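Local coordinates for putative TOXIN related protein (Parabacteroides distasonis ATCC 8503, PDB 3K0Y) that is of unknown function, possibly toxin-related, and combines an N-terminal NigD-like OB domain with a C-terminal beta sandwich, at residues Ala14-Val19 against Ala54-Thr59; Ala40-Asn45 against Lys77-His82; Pro50-Leu55 against Ile81-Thr86. One frame throughout, in Å; residues are numbered along the deposited sequence. Where two conformers were deposited one is given.

Contact 1 of 3, residues Ala14-Val19 against Ala54-Thr59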
loop_
_atom_site.group_PDB
_atom_site.type_symbol
_atom_site.label_atom_id
_atom_site.label_comp_id
_atom_site.label_asym_id
_atom_site.label_seq_id
_atom_site.Cartn_x
_atom_site.Cartn_y
_atom_site.Cartn_z
ATOM N N ALA A 14 -10.300 8.633 4.383
ATOM C CA ALA A 14 -9.258 7.745 4.898
ATOM C C ALA A 14 -9.013 6.523 3.986
ATOM O O ALA A 14 -9.893 6.129 3.200
ATOM C CB ALA A 14 -9.628 7.293 6.322
ATOM N N VAL A 15 -7.812 5.943 4.097
ATOM C CA VAL A 15 -7.490 4.689 3.463
ATOM C C VAL A 15 -8.026 3.589 4.407
ATOM O O VAL A 15 -7.837 3.684 5.629
ATOM C CB VAL A 15 -5.964 4.581 3.130
ATOM C CG1 VAL A 15 -5.580 3.188 2.535
ATOM C CG2 VAL A 15 -5.551 5.691 2.176
ATOM N N ALA A 16 -8.773 2.627 3.849
ATOM C CA ALA A 16 -9.359 1.511 4.592
ATOM C C ALA A 16 -9.115 0.205 3.865
ATOM O O ALA A 16 -9.042 0.178 2.627
ATOM C CB ALA A 16 -10.871 1.680 4.726
ATOM N N THR A 17 -9.096 -0.876 4.626
ATOM C CA THR A 17 -9.171 -2.205 4.059
ATOM C C THR A 17 -10.619 -2.683 3.985
ATOM O O THR A 17 -11.362 -2.596 4.942
ATOM C CB THR A 17 -8.327 -3.200 4.832
ATOM O OG1 THR A 17 -7.004 -2.652 4.986
ATOM C CG2 THR A 17 -8.308 -4.627 4.088
ATOM N N VAL A 18 -10.997 -3.164 2.805
ATOM C CA VAL A 18 -12.290 -3.733 2.564
ATOM C C VAL A 18 -12.297 -5.172 3.078
ATOM O O VAL A 18 -11.480 -5.997 2.670
ATOM C CB VAL A 18 -12.642 -3.745 1.031
ATOM C CG1 VAL A 18 -13.986 -4.481 0.797
ATOM C CG2 VAL A 18 -12.735 -2.336 0.435
ATOM N N VAL A 19 -13.223 -5.503 3.949
ATOM C CA VAL A 19 -13.323 -6.901 4.372
ATOM C C VAL A 19 -14.671 -7.486 3.989
ATOM O O VAL A 19 -15.663 -7.160 4.615
ATOM C CB VAL A 19 -13.082 -7.064 5.894
ATOM C CG1 VAL A 19 -13.051 -8.543 6.239
ATOM C CG2 VAL A 19 -11.757 -6.372 6.309
ATOM N N ALA A 54 -8.903 0.886 -0.174
ATOM C CA ALA A 54 -9.689 1.886 -0.878
ATOM C C ALA A 54 -9.571 3.226 -0.160
ATOM O O ALA A 54 -9.322 3.268 1.035
ATOM C CB ALA A 54 -11.153 1.483 -0.982
ATOM N N LEU A 55 -9.674 4.293 -0.926
ATOM C CA LEU A 55 -9.876 5.619 -0.394
ATOM C C LEU A 55 -11.392 5.803 -0.206
ATOM O O LEU A 55 -12.167 5.728 -1.174
ATOM C CB LEU A 55 -9.290 6.656 -1.367
ATOM C CG LEU A 55 -9.173 8.092 -0.846
ATOM C CD1 LEU A 55 -8.214 8.190 0.342
ATOM C CD2 LEU A 55 -8.737 9.011 -2.030
ATOM N N VAL A 56 -11.803 6.012 1.036
ATOM C CA VAL A 56 -13.198 6.072 1.410
ATOM C C VAL A 56 -13.602 7.439 1.980
ATOM O O VAL A 56 -12.975 7.929 2.905
ATOM C CB VAL A 56 -13.545 4.991 2.456
ATOM C CG1 VAL A 56 -15.026 5.023 2.765
ATOM C CG2 VAL A 56 -13.112 3.560 1.956
ATOM N N ASN A 57 -14.673 8.014 1.427
ATOM C CA ASN A 57 -15.301 9.230 1.923
ATOM C C ASN A 57 -16.558 8.763 2.659
ATOM O O ASN A 57 -17.447 8.152 2.052
ATOM C CB ASN A 57 -15.656 10.137 0.758
ATOM C CG ASN A 57 -16.261 11.511 1.203
ATOM O OD1 ASN A 57 -16.899 11.644 2.258
ATOM N ND2 ASN A 57 -16.035 12.526 0.381
ATOM N N PHE A 58 -16.588 8.963 3.974
ATOM C CA PHE A 58 -17.657 8.435 4.798
ATOM C C PHE A 58 -18.129 9.461 5.854
ATOM O O PHE A 58 -17.401 10.389 6.234
ATOM C CB PHE A 58 -17.242 7.102 5.454
ATOM C CG PHE A 58 -16.095 7.219 6.428
ATOM C CD1 PHE A 58 -14.777 7.158 5.986
ATOM C CD2 PHE A 58 -16.327 7.407 7.794
ATOM C CE1 PHE A 58 -13.723 7.282 6.870
ATOM C CE2 PHE A 58 -15.258 7.519 8.686
ATOM C CZ PHE A 58 -13.951 7.449 8.212
ATOM N N THR A 59 -19.362 9.266 6.296
ATOM C CA THR A 59 -20.000 10.078 7.329
ATOM C C THR A 59 -20.405 9.138 8.458
ATOM O O THR A 59 -21.070 8.130 8.229
ATOM C CB THR A 59 -21.238 10.761 6.770
ATOM O OG1 THR A 59 -20.866 11.601 5.667
ATOM C CG2 THR A 59 -21.970 11.606 7.858
#

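Contact 2 of 3, residues Ala40-Asn45 against Lys77-His82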
loop_
_atom_site.group_PDB
_atom_site.type_symbol
_atom_site.label_atom_id
_atom_site.label_comp_id
_atom_site.label_asym_id
_atom_site.label_seq_id
_atom_site.Cartn_x
_atom_site.Cartn_y
_atom_site.Cartn_z
ATOM N N ALA A 40 -25.466 2.669 5.369
ATOM C CA ALA A 40 -25.967 3.157 4.088
ATOM C C ALA A 40 -24.792 3.349 3.107
ATOM O O ALA A 40 -23.620 3.272 3.497
ATOM C CB ALA A 40 -26.741 4.442 4.281
ATOM N N THR A 41 -25.099 3.574 1.837
ATOM C CA THR A 41 -24.073 3.726 0.815
ATOM C C THR A 41 -24.624 4.427 -0.400
ATOM O O THR A 41 -25.750 4.169 -0.790
ATOM C CB THR A 41 -23.483 2.335 0.383
ATOM O OG1 THR A 41 -22.415 2.527 -0.555
ATOM C CG2 THR A 41 -24.588 1.407 -0.252
ATOM N N ASN A 42 -23.835 5.306 -1.011
ATOM C CA ASN A 42 -24.129 5.774 -2.391
ATOM C C ASN A 42 -23.702 4.806 -3.489
ATOM O O ASN A 42 -24.086 5.005 -4.645
ATOM C CB ASN A 42 -23.445 7.116 -2.665
ATOM C CG ASN A 42 -24.076 8.268 -1.886
ATOM O OD1 ASN A 42 -25.276 8.334 -1.761
ATOM N ND2 ASN A 42 -23.263 9.164 -1.382
ATOM N N TYR A 43 -22.889 3.784 -3.169
ATOM C CA TYR A 43 -22.499 2.758 -4.167
ATOM C C TYR A 43 -22.985 1.341 -3.795
ATOM O O TYR A 43 -22.185 0.488 -3.385
ATOM C CB TYR A 43 -21.004 2.629 -4.274
ATOM C CG TYR A 43 -20.133 3.772 -4.706
ATOM C CD1 TYR A 43 -20.370 5.096 -4.321
ATOM C CD2 TYR A 43 -18.944 3.485 -5.433
ATOM C CE1 TYR A 43 -19.484 6.120 -4.707
ATOM C CE2 TYR A 43 -18.062 4.487 -5.809
ATOM C CZ TYR A 43 -18.324 5.799 -5.442
ATOM O OH TYR A 43 -17.424 6.769 -5.829
ATOM N N PRO A 44 -24.280 1.051 -3.971
ATOM C CA PRO A 44 -24.717 -0.254 -3.490
ATOM C C PRO A 44 -24.217 -1.439 -4.326
ATOM O O PRO A 44 -24.303 -2.576 -3.860
ATOM C CB PRO A 44 -26.247 -0.152 -3.526
ATOM C CG PRO A 44 -26.519 0.890 -4.571
ATOM C CD PRO A 44 -25.401 1.887 -4.424
ATOM N N ASN A 45 -23.690 -1.176 -5.528
ATOM C CA ASN A 45 -23.232 -2.226 -6.431
ATOM C C ASN A 45 -21.725 -2.432 -6.368
ATOM O O ASN A 45 -21.157 -3.087 -7.214
ATOM C CB ASN A 45 -23.670 -1.911 -7.875
ATOM C CG ASN A 45 -25.174 -1.909 -8.043
ATOM O OD1 ASN A 45 -25.857 -2.715 -7.445
ATOM N ND2 ASN A 45 -25.690 -0.983 -8.838
ATOM N N LYS A 77 -22.179 5.931 6.648
ATOM C CA LYS A 77 -22.587 6.036 5.257
ATOM C C LYS A 77 -21.323 6.164 4.398
ATOM O O LYS A 77 -20.511 7.081 4.589
ATOM C CB LYS A 77 -23.457 7.247 5.020
ATOM C CG LYS A 77 -23.862 7.437 3.560
ATOM C CD LYS A 77 -24.825 8.598 3.426
ATOM C CE LYS A 77 -24.954 9.042 1.988
ATOM N NZ LYS A 77 -25.733 8.089 1.173
ATOM N N VAL A 78 -21.152 5.227 3.477
ATOM C CA VAL A 78 -20.138 5.331 2.454
ATOM C C VAL A 78 -20.624 6.363 1.445
ATOM O O VAL A 78 -21.606 6.148 0.774
ATOM C CB VAL A 78 -19.915 3.949 1.765
ATOM C CG1 VAL A 78 -18.986 4.073 0.543
ATOM C CG2 VAL A 78 -19.354 2.943 2.794
ATOM N N ASN A 79 -19.965 7.507 1.375
ATOM C CA ASN A 79 -20.310 8.513 0.376
ATOM C C ASN A 79 -19.651 8.200 -0.949
ATOM O O ASN A 79 -20.272 8.354 -2.005
ATOM C CB ASN A 79 -19.906 9.899 0.835
ATOM C CG ASN A 79 -20.535 10.276 2.195
ATOM O OD1 ASN A 79 -21.732 10.078 2.418
ATOM N ND2 ASN A 79 -19.713 10.778 3.106
ATOM N N ALA A 80 -18.389 7.785 -0.891
ATOM C CA ALA A 80 -17.670 7.351 -2.086
ATOM C C ALA A 80 -16.577 6.362 -1.683
ATOM O O ALA A 80 -16.145 6.329 -0.557
ATOM C CB ALA A 80 -17.075 8.565 -2.859
ATOM N N ILE A 81 -16.157 5.532 -2.612
ATOM C CA ILE A 81 -15.131 4.546 -2.322
ATOM C C ILE A 81 -14.384 4.308 -3.635
ATOM O O ILE A 81 -14.986 3.930 -4.660
ATOM C CB ILE A 81 -15.751 3.262 -1.707
ATOM C CG1 ILE A 81 -14.697 2.173 -1.525
ATOM C CG2 ILE A 81 -16.922 2.772 -2.588
ATOM C CD1 ILE A 81 -15.115 1.111 -0.553
ATOM N N HIS A 82 -13.094 4.629 -3.601
ATOM C CA HIS A 82 -12.212 4.529 -4.753
ATOM C C HIS A 82 -11.098 3.541 -4.438
ATOM O O HIS A 82 -10.242 3.825 -3.614
ATOM C CB HIS A 82 -11.605 5.900 -5.058
ATOM C CG HIS A 82 -12.588 7.029 -5.000
ATOM N ND1 HIS A 82 -13.590 7.186 -5.925
ATOM C CD2 HIS A 82 -12.701 8.072 -4.137
ATOM C CE1 HIS A 82 -14.291 8.269 -5.629
ATOM N NE2 HIS A 82 -13.762 8.828 -4.557
#

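Contact 3 of 3, residues Pro50-Leu55 against Ile81-Thr86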
loop_
_atom_site.group_PDB
_atom_site.type_symbol
_atom_site.label_atom_id
_atom_site.label_comp_id
_atom_site.label_asym_id
_atom_site.label_seq_id
_atom_site.Cartn_x
_atom_site.Cartn_y
_atom_site.Cartn_z
ATOM N N PRO A 50 -11.367 -9.541 -1.235
ATOM C CA PRO A 50 -10.448 -9.764 -0.119
ATOM C C PRO A 50 -9.148 -8.996 -0.336
ATOM O O PRO A 50 -8.689 -8.880 -1.458
ATOM C CB PRO A 50 -10.180 -11.287 -0.189
ATOM C CG PRO A 50 -10.289 -11.572 -1.671
ATOM C CD PRO A 50 -11.476 -10.733 -2.108
ATOM N N ASN A 51 -8.592 -8.440 0.723
ATOM C CA ASN A 51 -7.246 -7.842 0.670
ATOM C C ASN A 51 -7.075 -6.669 -0.314
ATOM O O ASN A 51 -6.122 -6.603 -1.084
ATOM C CB ASN A 51 -6.253 -8.966 0.405
ATOM C CG ASN A 51 -6.466 -10.137 1.350
ATOM O OD1 ASN A 51 -6.875 -11.218 0.926
ATOM N ND2 ASN A 51 -6.268 -9.902 2.635
ATOM N N GLN A 52 -8.043 -5.757 -0.288
ATOM C CA GLN A 52 -8.107 -4.639 -1.216
ATOM C C GLN A 52 -8.219 -3.406 -0.348
ATOM O O GLN A 52 -9.019 -3.399 0.590
ATOM C CB GLN A 52 -9.361 -4.784 -2.081
ATOM C CG GLN A 52 -9.693 -3.639 -2.943
ATOM C CD GLN A 52 -8.699 -3.432 -4.057
ATOM O OE1 GLN A 52 -8.503 -4.297 -4.875
ATOM N NE2 GLN A 52 -8.106 -2.254 -4.113
ATOM N N ARG A 53 -7.422 -2.386 -0.627
ATOM C CA ARG A 53 -7.586 -1.108 0.091
ATOM C C ARG A 53 -8.336 -0.134 -0.793
ATOM O O ARG A 53 -8.374 -0.306 -2.023
ATOM C CB ARG A 53 -6.238 -0.533 0.471
ATOM C CG ARG A 53 -5.379 -1.476 1.267
ATOM C CD ARG A 53 -4.609 -0.714 2.372
ATOM N NE ARG A 53 -5.427 -0.627 3.572
ATOM C CZ ARG A 53 -5.183 0.203 4.587
ATOM N NH1 ARG A 53 -4.158 1.050 4.537
ATOM N NH2 ARG A 53 -5.952 0.165 5.640
ATOM N N ALA A 54 -8.903 0.886 -0.174
ATOM C CA ALA A 54 -9.689 1.886 -0.878
ATOM C C ALA A 54 -9.571 3.226 -0.160
ATOM O O ALA A 54 -9.322 3.268 1.035
ATOM C CB ALA A 54 -11.153 1.483 -0.982
ATOM N N LEU A 55 -9.674 4.293 -0.926
ATOM C CA LEU A 55 -9.876 5.619 -0.394
ATOM C C LEU A 55 -11.392 5.803 -0.206
ATOM O O LEU A 55 -12.167 5.728 -1.174
ATOM C CB LEU A 55 -9.290 6.656 -1.367
ATOM C CG LEU A 55 -9.173 8.092 -0.846
ATOM C CD1 LEU A 55 -8.214 8.190 0.342
ATOM C CD2 LEU A 55 -8.737 9.011 -2.030
ATOM N N ILE A 81 -16.157 5.532 -2.612
ATOM C CA ILE A 81 -15.131 4.546 -2.322
ATOM C C ILE A 81 -14.384 4.308 -3.635
ATOM O O ILE A 81 -14.986 3.930 -4.660
ATOM C CB ILE A 81 -15.751 3.262 -1.707
ATOM C CG1 ILE A 81 -14.697 2.173 -1.525
ATOM C CG2 ILE A 81 -16.922 2.772 -2.588
ATOM C CD1 ILE A 81 -15.115 1.111 -0.553
ATOM N N HIS A 82 -13.094 4.629 -3.601
ATOM C CA HIS A 82 -12.212 4.529 -4.753
ATOM C C HIS A 82 -11.098 3.541 -4.438
ATOM O O HIS A 82 -10.242 3.825 -3.614
ATOM C CB HIS A 82 -11.605 5.900 -5.058
ATOM C CG HIS A 82 -12.588 7.029 -5.000
ATOM N ND1 HIS A 82 -13.590 7.186 -5.925
ATOM C CD2 HIS A 82 -12.701 8.072 -4.137
ATOM C CE1 HIS A 82 -14.291 8.269 -5.629
ATOM N NE2 HIS A 82 -13.762 8.828 -4.557
ATOM N N ASN A 83 -11.109 2.380 -5.086
ATOM C CA ASN A 83 -10.073 1.395 -4.838
ATOM C C ASN A 83 -8.671 1.944 -5.089
ATOM O O ASN A 83 -8.440 2.748 -5.987
ATOM C CB ASN A 83 -10.302 0.175 -5.700
ATOM C CG ASN A 83 -11.488 -0.642 -5.233
ATOM O OD1 ASN A 83 -12.096 -0.333 -4.196
ATOM N ND2 ASN A 83 -11.831 -1.687 -5.990
ATOM N N ILE A 84 -7.755 1.513 -4.239
ATOM C CA ILE A 84 -6.357 1.828 -4.360
ATOM C C ILE A 84 -5.720 0.537 -4.906
ATOM O O ILE A 84 -6.009 -0.555 -4.425
ATOM C CB ILE A 84 -5.770 2.224 -2.993
ATOM C CG1 ILE A 84 -6.322 3.576 -2.559
ATOM C CG2 ILE A 84 -4.232 2.218 -3.029
ATOM C CD1 ILE A 84 -6.061 3.931 -1.072
ATOM N N LEU A 85 -4.876 0.657 -5.919
ATOM C CA LEU A 85 -4.141 -0.507 -6.403
ATOM C C LEU A 85 -3.460 -1.243 -5.208
ATOM O O LEU A 85 -2.631 -0.662 -4.508
ATOM C CB LEU A 85 -3.088 -0.089 -7.432
ATOM C CG LEU A 85 -2.182 -1.197 -7.916
ATOM C CD1 LEU A 85 -3.066 -2.293 -8.793
ATOM C CD2 LEU A 85 -1.032 -0.676 -8.728
ATOM N N THR A 86 -3.834 -2.503 -4.991
ATOM C CA THR A 86 -3.362 -3.317 -3.876
ATOM C C THR A 86 -2.714 -4.604 -4.379
ATOM O O THR A 86 -3.357 -5.378 -5.047
ATOM C CB THR A 86 -4.529 -3.597 -2.901
ATOM O OG1 THR A 86 -5.075 -2.314 -2.492
ATOM C CG2 THR A 86 -4.016 -4.368 -1.660
HETATM O O HOH W 1 -6.260 -3.430 -6.475
#

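Contact 1 of 3, residues Ala14-Val19 against Ala54-Thr59
The aromatic ring of Phe58 receives Ala14 at its edge, where the methyl CB lies near the ring plane and 4.1 Å from CE1. The ring also meets that of Trp12, the two planes about 35° apart, and the Phe58 side chain touches Ile76 of strand 74-88. Phe58 places CG between its backbone N and carbonyl carbon (chi1 64°), which sets the ring edge beside Ala14 of strand 11-22. Away from the ring the two antiparallel strands pair through their backbones. Ala14 and Val56 exchange two hydrogen bonds, the straighter from Val56 N to Ala14 O at 2.9 Å. Ala16 and Ala54 exchange another two, and between these pairs Val15 CA makes a CA-H...O contact of 3.4 Å with Ala54 O. On the sheet face of Ala14, Ala16, Ala54 and Val56, Ala16 CB meets Val56 CG2 at 4.0 Å. On the other face Val15 CG2 lies 4.1 Å from Leu55 CD1, the side chains crossing at about a right angle. The segment axes cross at 115°, and further along strand 11-22 Val18 CG2 lies 4.4 Å from Ala54 CB. With 35-38 and 40-41 taken together as the third strand, this first-to-fourth pairing closes the barrel, as in OB folds. The backbone amides and carbonyls of Ala14, Ala16, Ala54 and Val56 satisfy one another, and the side chains that meet are all apolar, as suits a largely buried barrel seam.

Contact 2 of 3, residues Ala40-Asn45 against Lys77-His82
Tyr43 lies closely against residues 80-81, where the packing is tight: ring atom CE1 is 3.4 Å from Ala80 CA, and CE2 is 3.3 Å from Ile81 O. Ile81 CG2 sits over one ring face in a CH-pi contact, 3.9 Å from the centroid and offset to the rim. The other end is more open and polar. The exposed amide of Asn42 bridges two residues of the strand: ND2 donates in its own amide plane to a lone pair of Asn79 O (3.2 Å), while OD1 accepts from Lys77 NZ at 3.0 Å. The ammonium stands well above the Asn42 carbonyl plane, reached by a lysine chain extended as far as its last bend (chi4 73°). The parallel backbone pairing supplies two more bonds: Val78 N to Ala40 O, and Asn42 N to Val78 O at 3.0 Å. Thr41 OG1 accepts from Tyr43 N in an ST turn that leads the chain out of strand 40-41. Strand 74-88 carries short strand 40-41 on one edge and strand 52-62 on the other, where Asn79 and Ala80 form a classic bulge facing Asn57. Val78 and Ile81 touch Tyr26 of strand 25-30.

Contact 3 of 3, residues Pro50-Leu55 against Ile81-Thr86
Leu55 and His82 form a hydrogen-bonded antiparallel pair, with Leu55 N to His82 O and His82 N to Leu55 O both 2.8 Å long. One step along, Ala54 and Asn83 are a non-hydrogen-bonded pair whose CA atoms come as close as 4.0 Å. Ile84 N then donates to Arg53 O. Beyond it, side chains take over from the backbone. The Thr86 hydroxyl donates to Ile84 O (OG1 to O 2.8 Å) and accepts from Arg53 N at 3.0 Å, standing in for a backbone carbonyl. Its place beside its own backbone N (chi1 -56°) lets it serve both. Strands 52-62 and 74-88 are successive arms of a beta hairpin, the fourth and fifth strands of the OB barrel, and at this end strand 74-88 continues beside strand 163-172, where Leu85 makes a backbone hydrogen bond with Ala170. Among the amides, Gln52 bends back at chi2 (68°), and its NE2 donates to a lone pair of Arg53 O at 2.9 Å, in the planes of both groups. That oxygen is therefore gripped by two N-H groups, while a further bond from Gln52 NE2 to Ile84 O is weak. Water 1 donates to Gln52 OE1 and accepts from Thr86 N. The Gln52 and Asn83 amides stack with planes 15° apart, and Asn83 OD1 is bonded to Tyr46 OH. Of the charged groups, the guanidinium of Arg53 leads away from the hairpin to Thr17, Asn121 and a salt bridge with Asp31. Apolar contacts fall on both faces: Ala54 CB meets Ile81 CG1 at 3.7 Å, and Leu55 CB meets Ile84 CD1 at 4.2 Å.

In the fold
All three contacts belong to one barrel of the OB type. Contacts 1 and 3 share Ala54 and Leu55, the two edges of strand 52-62 pairing with strands 11-22 and 74-88; contacts 2 and 3 share Ile81 and His82 on strand 74-88, which the parallel strand 40-41 joins from its other edge. Contact 1 is buried, with backbone bonds and apolar side chains alone. Contact 2 lies at the surface, its centre about 21 Å from the centre of the chain, and adds lysine, amide and tyrosine groups. Contact 3, partly buried and nearest that centre, adds hydroxyl, amide and water links to its backbone pairing.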